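Long-range contact in putative sulfatase yidJ (Bacteroides fragilis, PDB 2QZU), which probably hydrolyses sulfate esters, as an arylsulfatase-like member of the sulfatase family that is likely to use calcium: residues N68-Y73 / L397-Y402. Sequence-based numbering, arbitrary orientation.
Sequences NAISSY and LVQPYY
S72 grips the edge strand 399-404 through two hydrogen bonds, one from its side chain and one to its backbone. Its OG donates to P400 O at 2.7 Å; the donor stands 38° out of that carbonyl's plane, so the bond comes from above the group. With OG beside its own backbone N (chi1 -68°), the hydroxyl also passes the proline ring, 3.6 Å from P400 CG. The second bond runs from Y402 N to S72 O, 2.9 Å long and moderately bent, with 150° at the hydrogen. S72 O additionally receives a CA-H...O contact from Y401 CA at 3.4 Å.

Next along the chain, the side chains of Y73 and Y402 cross at about a right angle. Y402 O sits over one face of the Y73 ring, 3.2 Å above its plane and displaced toward the rim, while Y402 CB makes an off-centre CH-pi contact, 4.2 Å from the ring centroid. At the other end, I70 CD1 packs against Q399 CB at 3.8 Å.

Bonds to the second shell tie down the far ends of these side chains: Y73 OH accepts from V404 N, the last residue of strand 399-404, the Q399 amide, through NE2, bonds to D360 OD2 and M355 O, and Y402 OH pairs with W468 NE1 of helix 455-471. All seven touching residues are buried.

The contact joins the loop between strand 64-66 of the large mixed sheet and helix 76-85 to the outer strand of the C-terminal antiparallel four-stranded sheet. This interface is consistent with the two-part sulfatase fold; helix 76-85 begins at S76, the predicted 3-oxoalanine site, which is unmodified here.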
# COMPACT_ATOMS: atom_id res chain seq x y z
N ASN A 68 -4.40 -27.24 18.74
CA ASN A 68 -5.39 -26.42 19.44
C ASN A 68 -4.73 -25.23 20.16
O ASN A 68 -5.35 -24.61 21.02
CB ASN A 68 -6.16 -27.23 20.50
CG ASN A 68 -7.07 -28.28 19.89
OD1 ASN A 68 -7.71 -28.05 18.86
ND2 ASN A 68 -7.15 -29.44 20.53
N ALA A 69 -3.49 -24.92 19.80
CA ALA A 69 -2.77 -23.80 20.44
C ALA A 69 -3.41 -22.44 20.16
O ALA A 69 -3.89 -22.19 19.06
CB ALA A 69 -1.32 -23.79 19.98
N ILE A 70 -3.39 -21.56 21.16
CA ILE A 70 -3.98 -20.23 20.99
C ILE A 70 -3.14 -19.10 21.60
O ILE A 70 -2.14 -19.34 22.27
CB ILE A 70 -5.40 -20.16 21.64
CG1 ILE A 70 -5.32 -20.44 23.15
CG2 ILE A 70 -6.33 -21.18 21.01
CD1 ILE A 70 -5.10 -19.21 24.00
N SER A 71 -3.57 -17.87 21.32
CA SER A 71 -2.94 -16.67 21.86
C SER A 71 -4.11 -15.95 22.55
O SER A 71 -5.07 -15.55 21.89
CB SER A 71 -2.36 -15.80 20.74
OG SER A 71 -1.74 -14.64 21.28
N SER A 72 -4.01 -15.79 23.86
CA SER A 72 -5.08 -15.17 24.66
C SER A 72 -5.40 -13.70 24.36
O SER A 72 -6.55 -13.29 24.47
CB SER A 72 -4.77 -15.36 26.15
OG SER A 72 -4.87 -16.73 26.50
N TYR A 73 -4.39 -12.91 24.03
CA TYR A 73 -4.60 -11.51 23.69
C TYR A 73 -3.98 -11.44 22.30
O TYR A 73 -2.81 -11.11 22.15
CB TYR A 73 -3.87 -10.58 24.66
CG TYR A 73 -4.35 -9.14 24.64
CD1 TYR A 73 -5.04 -8.63 23.54
CD2 TYR A 73 -4.11 -8.29 25.72
CE1 TYR A 73 -5.48 -7.30 23.52
CE2 TYR A 73 -4.54 -6.96 25.71
CZ TYR A 73 -5.23 -6.48 24.60
OH TYR A 73 -5.66 -5.17 24.58
N LEU A 397 -7.84 -28.00 31.13
CA LEU A 397 -7.20 -26.76 30.74
C LEU A 397 -8.14 -25.81 30.01
O LEU A 397 -8.77 -26.17 29.01
CB LEU A 397 -5.97 -27.05 29.87
CG LEU A 397 -5.12 -25.87 29.39
CD1 LEU A 397 -4.65 -25.02 30.57
CD2 LEU A 397 -3.93 -26.41 28.62
N VAL A 398 -8.23 -24.60 30.54
CA VAL A 398 -9.06 -23.55 29.97
C VAL A 398 -8.17 -22.31 29.89
O VAL A 398 -7.48 -21.96 30.85
CB VAL A 398 -10.28 -23.25 30.86
CG1 VAL A 398 -11.05 -22.06 30.32
CG2 VAL A 398 -11.18 -24.49 30.93
N GLN A 399 -8.17 -21.65 28.73
CA GLN A 399 -7.35 -20.46 28.52
C GLN A 399 -8.20 -19.20 28.49
O GLN A 399 -9.35 -19.22 28.04
CB GLN A 399 -6.58 -20.58 27.21
CG GLN A 399 -5.54 -21.70 27.17
CD GLN A 399 -4.29 -21.37 27.97
OE1 GLN A 399 -4.19 -20.31 28.58
NE2 GLN A 399 -3.33 -22.29 27.96
N PRO A 400 -7.64 -18.08 28.98
CA PRO A 400 -8.37 -16.81 29.00
C PRO A 400 -8.33 -16.06 27.66
O PRO A 400 -7.58 -16.43 26.75
CB PRO A 400 -7.63 -16.03 30.09
CG PRO A 400 -6.21 -16.48 29.88
CD PRO A 400 -6.36 -17.97 29.70
N TYR A 401 -9.16 -15.03 27.55
CA TYR A 401 -9.20 -14.16 26.38
C TYR A 401 -9.16 -12.73 26.91
O TYR A 401 -9.79 -12.43 27.92
CB TYR A 401 -10.48 -14.34 25.56
CG TYR A 401 -10.66 -13.22 24.55
CD1 TYR A 401 -9.80 -13.10 23.46
CD2 TYR A 401 -11.62 -12.23 24.74
CE1 TYR A 401 -9.89 -12.03 22.58
CE2 TYR A 401 -11.72 -11.14 23.86
CZ TYR A 401 -10.85 -11.05 22.79
OH TYR A 401 -10.92 -9.97 21.93
N TYR A 402 -8.44 -11.86 26.22
CA TYR A 402 -8.32 -10.47 26.66
C TYR A 402 -8.41 -9.39 25.59
O TYR A 402 -8.02 -9.58 24.45
CB TYR A 402 -6.96 -10.23 27.33
CG TYR A 402 -6.70 -10.97 28.61
CD1 TYR A 402 -7.09 -10.43 29.83
CD2 TYR A 402 -6.08 -12.21 28.60
CE1 TYR A 402 -6.86 -11.11 31.02
CE2 TYR A 402 -5.84 -12.90 29.78
CZ TYR A 402 -6.24 -12.35 30.98
OH TYR A 402 -6.04 -13.04 32.15